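Local coordinates for protein fumarate reductase iron-sulfur subunit (Mycolicibacterium smegmatis, PDB 7D6V) that probably relays electrons from succinate oxidation to quinone through its 2Fe-2S, 4Fe-4S and 3Fe-4S clusters, within the succinate dehydrogenase complex Sdh1, at residues N167-R172 with D196-G201; D189-A194 with A232-D237; C203-C208 with A223-K228. All coordinates share one frame; numbering follows the deposited sequence.

Contact 1. Residues N167-R172 with D196-G201; sequences NFAGPR and DEFGLG. With F3S (Fe3-s4 cluster), chain G.
The carbonyl O of Phe-198 takes two donors. Ala-169 N gives it a hydrogen bond of 3.3 Å, with an angle of 149° at the hydrogen. The donor is tilted 32° out of the carbonyl plane. His-174 NE2 adds a weak second bond. Close by, the chain turns through Gly-199, which has positive phi. Gly-199 CA points a hydrogen at Asn-167 O, 3.3 Å away, in a CA-H...O contact.

The Phe-168 side chain leaves the backbone with CG anti to N (chi1 -170°). This carries the rim of its ring to the Gly-199 carbonyl. Gly-199 O lies near the ring plane, by CD1 and CE1, so the meeting is edge-on. One ring face is covered by the backbone N of Gly-170, off centre. The apolar part is small: Ala-169 CB rests 4.1 Å from Phe-198 CB.

Gly-170 is the N-cap residue of helix 171-181. Pro-171 begins that helix and places CB 3.4 Å from sulfide S3 of the 3Fe-4S cluster. The contact ties the lead-in to helix 171-181 to the loop that leaves helix 191-196, while Leu-200 reaches across to helix 219-235.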
loop_
_atom_site.group_PDB
_atom_site.type_symbol
_atom_site.label_atom_id
_atom_site.label_comp_id
_atom_site.label_asym_id
_atom_site.label_seq_id
_atom_site.Cartn_x
_atom_site.Cartn_y
_atom_site.Cartn_z
ATOM N N ASN B 167 -19.434 15.802 8.863
ATOM C CA ASN B 167 -18.641 16.983 9.169
ATOM C C ASN B 167 -17.143 16.722 9.195
ATOM O O ASN B 167 -16.366 17.676 9.111
ATOM C CB ASN B 167 -19.062 17.568 10.522
ATOM C CG ASN B 167 -20.516 17.980 10.550
ATOM O OD1 ASN B 167 -20.968 18.755 9.710
ATOM N ND2 ASN B 167 -21.257 17.466 11.522
ATOM N N PHE B 168 -16.720 15.467 9.311
ATOM C CA PHE B 168 -15.318 15.115 9.482
ATOM C C PHE B 168 -14.895 14.188 8.353
ATOM O O PHE B 168 -15.584 13.206 8.061
ATOM C CB PHE B 168 -15.097 14.448 10.842
ATOM C CG PHE B 168 -13.657 14.263 11.209
ATOM C CD1 PHE B 168 -12.810 15.346 11.302
ATOM C CD2 PHE B 168 -13.158 13.005 11.491
ATOM C CE1 PHE B 168 -11.489 15.181 11.652
ATOM C CE2 PHE B 168 -11.838 12.835 11.844
ATOM C CZ PHE B 168 -11.003 13.923 11.924
ATOM N N ALA B 169 -13.762 14.501 7.724
ATOM C CA ALA B 169 -13.285 13.698 6.606
ATOM C C ALA B 169 -12.501 12.478 7.068
ATOM O O ALA B 169 -12.489 11.457 6.372
ATOM C CB ALA B 169 -12.423 14.549 5.676
ATOM N N GLY B 170 -11.849 12.557 8.222
ATOM C CA GLY B 170 -11.067 11.460 8.727
ATOM C C GLY B 170 -9.580 11.680 8.563
ATOM O O GLY B 170 -9.134 12.556 7.818
ATOM N N PRO B 171 -8.780 10.884 9.275
ATOM C CA PRO B 171 -7.317 11.041 9.183
ATOM C C PRO B 171 -6.760 10.890 7.779
ATOM O O PRO B 171 -5.863 11.649 7.396
ATOM C CB PRO B 171 -6.790 9.935 10.110
ATOM C CG PRO B 171 -7.979 9.102 10.485
ATOM C CD PRO B 171 -9.174 9.956 10.342
ATOM N N ARG B 172 -7.268 9.935 6.996
ATOM C CA ARG B 172 -6.691 9.674 5.682
ATOM C C ARG B 172 -6.833 10.882 4.768
ATOM O O ARG B 172 -5.890 11.253 4.061
ATOM C CB ARG B 172 -7.348 8.442 5.054
ATOM C CG ARG B 172 -6.656 7.914 3.806
ATOM C CD ARG B 172 -7.319 8.432 2.538
ATOM N NE ARG B 172 -6.557 8.119 1.335
ATOM C CZ ARG B 172 -5.465 8.766 0.944
ATOM N NH1 ARG B 172 -4.843 8.403 -0.167
ATOM N NH2 ARG B 172 -4.989 9.770 1.662
ATOM N N ASP B 196 -13.190 24.402 7.498
ATOM C CA ASP B 196 -14.592 24.793 7.416
ATOM C C ASP B 196 -15.506 23.696 6.879
ATOM O O ASP B 196 -16.625 23.537 7.377
ATOM C CB ASP B 196 -14.731 26.050 6.559
ATOM C CG ASP B 196 -14.082 27.259 7.198
ATOM O OD1 ASP B 196 -14.197 27.411 8.430
ATOM O OD2 ASP B 196 -13.459 28.060 6.472
ATOM N N GLU B 197 -15.077 22.935 5.871
ATOM C CA GLU B 197 -15.921 21.886 5.310
ATOM C C GLU B 197 -15.480 20.474 5.649
ATOM O O GLU B 197 -16.316 19.570 5.649
ATOM C CB GLU B 197 -16.023 22.028 3.784
ATOM C CG GLU B 197 -16.781 23.268 3.317
ATOM C CD GLU B 197 -15.939 24.522 3.294
ATOM O OE1 GLU B 197 -14.735 24.429 3.584
ATOM O OE2 GLU B 197 -16.485 25.604 2.992
ATOM N N PHE B 198 -14.205 20.254 5.941
ATOM C CA PHE B 198 -13.717 18.922 6.260
ATOM C C PHE B 198 -13.460 18.722 7.746
ATOM O O PHE B 198 -13.020 17.640 8.145
ATOM C CB PHE B 198 -12.458 18.625 5.447
ATOM C CG PHE B 198 -12.646 18.816 3.971
ATOM C CD1 PHE B 198 -13.542 18.030 3.268
ATOM C CD2 PHE B 198 -11.944 19.793 3.288
ATOM C CE1 PHE B 198 -13.726 18.208 1.914
ATOM C CE2 PHE B 198 -12.125 19.974 1.934
ATOM C CZ PHE B 198 -13.015 19.181 1.247
ATOM N N GLY B 199 -13.737 19.728 8.572
ATOM C CA GLY B 199 -13.768 19.569 10.011
ATOM C C GLY B 199 -12.464 19.211 10.693
ATOM O O GLY B 199 -12.437 18.316 11.537
ATOM N N LEU B 200 -11.377 19.905 10.350
ATOM C CA LEU B 200 -10.104 19.643 11.013
ATOM C C LEU B 200 -10.172 19.943 12.506
ATOM O O LEU B 200 -9.410 19.368 13.289
ATOM C CB LEU B 200 -8.992 20.457 10.354
ATOM C CG LEU B 200 -7.558 20.223 10.829
ATOM C CD1 LEU B 200 -7.191 18.754 10.753
ATOM C CD2 LEU B 200 -6.594 21.060 10.018
ATOM N N GLY B 201 -11.080 20.826 12.923
ATOM C CA GLY B 201 -11.223 21.133 14.334
ATOM C C GLY B 201 -11.785 19.997 15.160
ATOM O O GLY B 201 -11.573 19.968 16.375
HETATM FE FE1 F3S G . -8.085 10.291 14.503
HETATM FE FE3 F3S G . -5.446 10.742 14.730
HETATM FE FE4 F3S G . -7.108 12.836 15.013
HETATM S S1 F3S G . -6.641 9.170 15.761
HETATM S S2 F3S G . -8.957 11.894 15.910
HETATM S S3 F3S G . -6.823 11.586 13.088
HETATM S S4 F3S G . -5.146 12.541 16.090
#

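Contact 2. Residues D189-A194 with A232-D237; sequences DRKEMA and ADRKYD. With UQ1 (ubiquinone-1), chain H.
This is a charged surface contact in which Asp-189, just before helix 191-196, and Lys-191 and Glu-192 in its first turn meet Arg-234 and Lys-235 near the C-terminal end of helix 219-235. The Asp-189 carboxylate is shared. OD2 forms a salt bridge of 3.5 Å to Arg-234 NH2, approaching the guanidinium at its edge and near its plane. The two flat groups are turned 51° against each other. OD1 accepts the amine of Lys-191, with NZ at 3.1 Å.

The stem of Lys-191 also serves as packing. Its CD lies over the centre of one guanidinium face, 3.8 Å from Arg-234 CZ. A bend at chi4 (69°) then turns NZ back to Asp-189. The two cations thus gather round one carboxylate.

Glu-192 bends at chi2 and lies against the aliphatic parts of both basic residues. OE1 is 3.4 Å from Lys-235 CG and also touches Arg-234 CB. Its one ion pair here is the long one from OE2 to Lys-235 NZ, at 3.6 Å. That amine has a weak second partner in Asp-196.

Beyond the ion pairs, Tyr-236 turns its ring edge to ubiquinone-1, with CE1 3.6 Å from O1. Asp-233 and Asp-237 bind Arg-156 of the membrane anchor subunit. Asp-189, Lys-191 and Arg-234 form a salt-bridge network that ties the start of helix 191-196, through the preceding Asp-189, to the end of helix 219-235.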
loop_
_atom_site.group_PDB
_atom_site.type_symbol
_atom_site.label_atom_id
_atom_site.label_comp_id
_atom_site.label_asym_id
_atom_site.label_seq_id
_atom_site.Cartn_x
_atom_site.Cartn_y
_atom_site.Cartn_z
ATOM N N ASP B 189 -5.094 26.480 -2.390
ATOM C CA ASP B 189 -4.714 26.685 -0.995
ATOM C C ASP B 189 -5.246 25.574 -0.093
ATOM O O ASP B 189 -4.468 24.847 0.534
ATOM C CB ASP B 189 -5.211 28.053 -0.521
ATOM C CG ASP B 189 -4.541 28.506 0.760
ATOM O OD1 ASP B 189 -3.703 27.755 1.295
ATOM O OD2 ASP B 189 -4.847 29.621 1.226
ATOM N N ARG B 190 -6.571 25.438 -0.006
ATOM C CA ARG B 190 -7.290 24.404 0.740
ATOM C C ARG B 190 -7.222 24.572 2.256
ATOM O O ARG B 190 -7.871 23.800 2.976
ATOM C CB ARG B 190 -6.815 22.985 0.398
ATOM C CG ARG B 190 -6.980 22.593 -1.054
ATOM C CD ARG B 190 -6.502 21.171 -1.274
ATOM N NE ARG B 190 -6.199 20.899 -2.676
ATOM C CZ ARG B 190 -5.052 21.213 -3.265
ATOM N NH1 ARG B 190 -4.095 21.816 -2.579
ATOM N NH2 ARG B 190 -4.865 20.926 -4.543
ATOM N N LYS B 191 -6.473 25.550 2.769
ATOM C CA LYS B 191 -6.314 25.685 4.214
ATOM C C LYS B 191 -7.635 26.033 4.892
ATOM O O LYS B 191 -7.988 25.444 5.918
ATOM C CB LYS B 191 -5.253 26.738 4.526
ATOM C CG LYS B 191 -3.823 26.261 4.331
ATOM C CD LYS B 191 -2.833 27.332 4.744
ATOM C CE LYS B 191 -1.412 26.945 4.389
ATOM N NZ LYS B 191 -1.187 26.945 2.924
ATOM N N GLU B 192 -8.376 26.993 4.336
ATOM C CA GLU B 192 -9.664 27.364 4.917
ATOM C C GLU B 192 -10.664 26.220 4.846
ATOM O O GLU B 192 -11.406 25.976 5.804
ATOM C CB GLU B 192 -10.226 28.600 4.217
ATOM C CG GLU B 192 -9.406 29.848 4.411
ATOM C CD GLU B 192 -9.380 30.287 5.857
ATOM O OE1 GLU B 192 -8.291 30.276 6.460
ATOM O OE2 GLU B 192 -10.450 30.646 6.392
ATOM N N MET B 193 -10.708 25.513 3.716
ATOM C CA MET B 193 -11.707 24.464 3.568
ATOM C C MET B 193 -11.400 23.269 4.456
ATOM O O MET B 193 -12.328 22.595 4.916
ATOM C CB MET B 193 -11.830 24.034 2.108
ATOM C CG MET B 193 -10.599 23.388 1.534
ATOM S SD MET B 193 -10.763 22.996 -0.213
ATOM C CE MET B 193 -10.657 24.624 -0.943
ATOM N N ALA B 194 -10.117 23.006 4.725
ATOM C CA ALA B 194 -9.758 21.919 5.629
ATOM C C ALA B 194 -10.390 22.100 7.001
ATOM O O ALA B 194 -10.720 21.115 7.668
ATOM C CB ALA B 194 -8.240 21.819 5.759
ATOM N N ALA B 232 -4.250 27.779 11.919
ATOM C CA ALA B 232 -4.119 28.828 12.924
ATOM C C ALA B 232 -3.443 30.064 12.347
ATOM O O ALA B 232 -3.788 31.192 12.712
ATOM C CB ALA B 232 -3.346 28.304 14.130
ATOM N N ASP B 233 -2.464 29.869 11.461
ATOM C CA ASP B 233 -1.904 30.985 10.704
ATOM C C ASP B 233 -3.005 31.767 10.007
ATOM O O ASP B 233 -3.061 32.998 10.080
ATOM C CB ASP B 233 -0.913 30.477 9.657
ATOM C CG ASP B 233 0.463 30.243 10.212
ATOM O OD1 ASP B 233 0.719 30.603 11.377
ATOM O OD2 ASP B 233 1.295 29.704 9.460
ATOM N N ARG B 234 -3.889 31.053 9.315
ATOM C CA ARG B 234 -4.897 31.721 8.500
ATOM C C ARG B 234 -6.035 32.322 9.319
ATOM O O ARG B 234 -6.605 33.340 8.914
ATOM C CB ARG B 234 -5.463 30.745 7.473
ATOM C CG ARG B 234 -4.524 30.419 6.332
ATOM C CD ARG B 234 -4.248 31.647 5.491
ATOM N NE ARG B 234 -3.663 31.297 4.200
ATOM C CZ ARG B 234 -2.370 31.068 4.005
ATOM N NH1 ARG B 234 -1.520 31.154 5.019
ATOM N NH2 ARG B 234 -1.925 30.755 2.796
ATOM N N LYS B 235 -6.381 31.728 10.456
ATOM C CA LYS B 235 -7.636 32.034 11.133
ATOM C C LYS B 235 -7.485 32.508 12.569
ATOM O O LYS B 235 -8.242 33.378 12.999
ATOM C CB LYS B 235 -8.548 30.800 11.118
ATOM C CG LYS B 235 -9.125 30.460 9.763
ATOM C CD LYS B 235 -9.848 29.131 9.798
ATOM C CE LYS B 235 -11.225 29.270 10.409
ATOM N NZ LYS B 235 -12.189 29.891 9.465
ATOM N N TYR B 236 -6.541 31.959 13.329
ATOM C CA TYR B 236 -6.512 32.142 14.776
ATOM C C TYR B 236 -5.243 32.841 15.248
ATOM O O TYR B 236 -4.763 32.582 16.352
ATOM C CB TYR B 236 -6.666 30.799 15.487
ATOM C CG TYR B 236 -7.847 29.990 15.016
ATOM C CD1 TYR B 236 -9.134 30.500 15.088
ATOM C CD2 TYR B 236 -7.676 28.717 14.498
ATOM C CE1 TYR B 236 -10.214 29.769 14.657
ATOM C CE2 TYR B 236 -8.753 27.977 14.065
ATOM C CZ TYR B 236 -10.019 28.509 14.148
ATOM O OH TYR B 236 -11.100 27.780 13.720
ATOM N N ASP B 237 -4.695 33.730 14.435
ATOM C CA ASP B 237 -3.452 34.423 14.771
ATOM C C ASP B 237 -3.708 35.918 14.851
ATOM O O ASP B 237 -3.891 36.568 13.804
ATOM C CB ASP B 237 -2.368 34.115 13.741
ATOM C CG ASP B 237 -0.979 34.114 14.340
ATOM O OD1 ASP B 237 -0.171 33.247 13.957
ATOM O OD2 ASP B 237 -0.691 34.978 15.192
HETATM C C1 UQ1 H . -12.859 32.038 17.165
HETATM O O1 UQ1 H . -12.100 32.302 16.299
HETATM C C2 UQ1 H . -14.176 31.337 16.845
HETATM O O2 UQ1 H . -14.491 31.005 15.523
HETATM C CM2 UQ1 H . -15.487 31.803 14.951
HETATM C C3 UQ1 H . -15.150 30.998 17.969
HETATM O O3 UQ1 H . -16.358 30.356 17.678
HETATM C CM3 UQ1 H . -16.271 28.961 17.639
HETATM C C4 UQ1 H . -14.807 31.361 19.408
HETATM O O4 UQ1 H . -15.563 31.098 20.280
HETATM C C5 UQ1 H . -13.490 32.060 19.728
HETATM C CM5 UQ1 H . -13.144 32.423 21.169
HETATM C C6 UQ1 H . -12.518 32.401 18.605
HETATM C C7 UQ1 H . -11.198 33.095 18.921
HETATM C C8 UQ1 H . -10.151 32.013 19.174
HETATM C C9 UQ1 H . -8.904 32.176 18.794
HETATM C C10 UQ1 H . -8.479 33.460 18.088
HETATM C C11 UQ1 H . -7.885 31.072 19.062
#

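Contact 3. Residues C203-C208 with A223-K228; sequences CNITKC and ALIPMK. With F3S (Fe3-s4 cluster), chain G.
Lys-228 meets Cys-203 at its carbonyl, while the Cys-203 sulfur goes to the cluster. Cys-203 swings SG anti to its own N (chi1 -180°), which lets it bind iron FE4 of the 3Fe-4S cluster at 2.4 Å. Its carbonyl O points off at about a right angle to SG and accepts a hydrogen bond from Lys-228 NZ. The amine lies in the carbonyl plane, at a C=O...N angle of 154°. The lysine chain runs extended as far as CE and bends only at chi4, which brings NZ onto that oxygen.

Leu-224 points straight at the cluster. Its CD1 lies 3.4 Å from sulfide S3 and 4.1 Å from Cys-203 SG, so one methyl packs against both the cysteine sulfur and the inorganic core. This is the cluster-binding loop of a 4Fe-4S dicluster domain, packed against helix 219-235. Cys-155 and Cys-209 lie in the same 3Fe-4S pocket.

Ile-205 and Ile-225 cross at about a right angle and meet through their CD1 methyls, 4.2 Å apart. The other branch of Ile-205, CG2, packs obliquely against the lysine stem, 3.9 Å from Lys-228 CE. Helix 219-235 is kinked at Pro-226, whose N makes no bond to the preceding turn. Farther along the loop, the backbone N of Lys-207 lies 3.4 Å from sulfide S4. Cys-208 is not spent on the cluster: its SG forms a disulfide with Cys-132 of the membrane anchor subunit.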
loop_
_atom_site.group_PDB
_atom_site.type_symbol
_atom_site.label_atom_id
_atom_site.label_comp_id
_atom_site.label_asym_id
_atom_site.label_seq_id
_atom_site.Cartn_x
_atom_site.Cartn_y
_atom_site.Cartn_z
ATOM N N CYS B 203 -10.875 17.150 15.014
ATOM C CA CYS B 203 -9.749 16.322 15.422
ATOM C C CYS B 203 -9.142 16.872 16.704
ATOM O O CYS B 203 -8.499 17.924 16.693
ATOM C CB CYS B 203 -8.701 16.262 14.316
ATOM S SG CYS B 203 -7.255 15.252 14.711
ATOM N N ASN B 204 -9.252 16.069 17.926
ATOM C CA ASN B 204 -8.303 16.132 19.019
ATOM C C ASN B 204 -7.222 15.105 18.726
ATOM O O ASN B 204 -7.476 14.085 18.083
ATOM C CB ASN B 204 -8.979 15.896 20.373
ATOM C CG ASN B 204 -9.416 14.462 20.590
ATOM O OD1 ASN B 204 -9.626 13.707 19.649
ATOM N ND2 ASN B 204 -9.572 14.088 21.848
ATOM N N ILE B 205 -6.012 15.376 19.184
ATOM C CA ILE B 205 -4.833 14.782 18.567
ATOM C C ILE B 205 -4.370 13.554 19.337
ATOM O O ILE B 205 -3.173 13.252 19.395
ATOM C CB ILE B 205 -3.717 15.823 18.424
ATOM C CG1 ILE B 205 -3.301 16.331 19.794
ATOM C CG2 ILE B 205 -4.166 16.964 17.535
ATOM C CD1 ILE B 205 -2.102 17.142 19.722
ATOM N N THR B 206 -5.321 12.852 19.944
ATOM C CA THR B 206 -5.064 11.681 20.772
ATOM C C THR B 206 -4.301 10.562 20.064
ATOM O O THR B 206 -3.882 9.599 20.711
ATOM C CB THR B 206 -6.388 11.158 21.313
ATOM O OG1 THR B 206 -7.363 11.166 20.265
ATOM C CG2 THR B 206 -6.863 12.050 22.436
ATOM N N LYS B 207 -4.146 10.657 18.743
ATOM C CA LYS B 207 -3.108 9.953 17.990
ATOM C C LYS B 207 -3.355 8.453 17.837
ATOM O O LYS B 207 -2.444 7.722 17.446
ATOM C CB LYS B 207 -1.730 10.190 18.624
ATOM C CG LYS B 207 -0.574 10.242 17.647
ATOM C CD LYS B 207 0.765 10.122 18.353
ATOM C CE LYS B 207 1.237 11.462 18.881
ATOM N NZ LYS B 207 1.669 12.376 17.790
ATOM N N CYS B 208 -4.564 7.958 18.116
ATOM C CA CYS B 208 -4.818 6.527 17.964
ATOM C C CYS B 208 -4.812 6.075 16.517
ATOM O O CYS B 208 -4.492 4.916 16.240
ATOM C CB CYS B 208 -6.149 6.142 18.607
ATOM S SG CYS B 208 -6.000 5.825 20.356
ATOM N N ALA B 223 1.305 15.406 9.491
ATOM C CA ALA B 223 0.216 15.920 8.672
ATOM C C ALA B 223 -0.786 16.749 9.458
ATOM O O ALA B 223 -1.076 17.885 9.072
ATOM C CB ALA B 223 -0.504 14.761 7.969
ATOM N N LEU B 224 -1.320 16.220 10.558
ATOM C CA LEU B 224 -2.458 16.860 11.210
ATOM C C LEU B 224 -2.044 18.088 12.010
ATOM O O LEU B 224 -2.674 19.143 11.903
ATOM C CB LEU B 224 -3.171 15.855 12.108
ATOM C CG LEU B 224 -3.582 14.563 11.411
ATOM C CD1 LEU B 224 -4.234 13.648 12.401
ATOM C CD2 LEU B 224 -4.508 14.847 10.245
ATOM N N ILE B 225 -1.008 17.962 12.840
ATOM C CA ILE B 225 -0.525 19.116 13.600
ATOM C C ILE B 225 0.017 20.215 12.691
ATOM O O ILE B 225 -0.290 21.393 12.936
ATOM C CB ILE B 225 0.486 18.660 14.668
ATOM C CG1 ILE B 225 -0.225 17.862 15.760
ATOM C CG2 ILE B 225 1.202 19.853 15.278
ATOM C CD1 ILE B 225 0.701 17.081 16.647
ATOM N N PRO B 226 0.832 19.925 11.666
ATOM C CA PRO B 226 1.221 21.003 10.739
ATOM C C PRO B 226 0.045 21.689 10.068
ATOM O O PRO B 226 0.060 22.916 9.905
ATOM C CB PRO B 226 2.107 20.272 9.723
ATOM C CG PRO B 226 2.676 19.153 10.476
ATOM C CD PRO B 226 1.603 18.696 11.404
ATOM N N MET B 227 -0.987 20.937 9.682
ATOM C CA MET B 227 -2.142 21.564 9.051
ATOM C C MET B 227 -2.933 22.396 10.049
ATOM O O MET B 227 -3.478 23.443 9.691
ATOM C CB MET B 227 -3.036 20.515 8.397
ATOM C CG MET B 227 -2.450 19.927 7.133
ATOM S SD MET B 227 -2.370 21.106 5.771
ATOM C CE MET B 227 -4.045 21.728 5.743
ATOM N N LYS B 228 -3.006 21.951 11.302
ATOM C CA LYS B 228 -3.647 22.764 12.330
ATOM C C LYS B 228 -2.882 24.060 12.554
ATOM O O LYS B 228 -3.484 25.120 12.749
ATOM C CB LYS B 228 -3.764 21.974 13.631
ATOM C CG LYS B 228 -4.899 20.973 13.640
ATOM C CD LYS B 228 -4.851 20.095 14.871
ATOM C CE LYS B 228 -6.054 19.169 14.938
ATOM N NZ LYS B 228 -7.240 19.816 15.555
HETATM FE FE1 F3S G . -8.085 10.291 14.503
HETATM FE FE3 F3S G . -5.446 10.742 14.730
HETATM FE FE4 F3S G . -7.108 12.836 15.013
HETATM S S1 F3S G . -6.641 9.170 15.761
HETATM S S2 F3S G . -8.957 11.894 15.910
HETATM S S3 F3S G . -6.823 11.586 13.088
HETATM S S4 F3S G . -5.146 12.541 16.090
#

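Contacts 1 and 3 both touch the 3Fe-4S cluster, with centres 11 Å apart. Pro-171 of contact 1 and Leu-224 of contact 3 both approach sulfide S3. Leu-200 O and Lys-228 NZ, 3.2 Å apart, join these two contacts directly. Contact 2 lies farther out, 13 Å from contact 1 and 14 Å from contact 3, centre to centre. It shares helix 219-235 with contact 3, and Leu-200 N of contact 1 probably bonds Ala-194 O of contact 2, at 3.0 Å. Helix 219-235 carries Leu-224 beside the cluster; Tyr-236, just after it, lies by ubiquinone-1. The Lys-228 side chain is about 11 Å from ubiquinone-1, a closeness consistent with electron transfer from cluster to quinone.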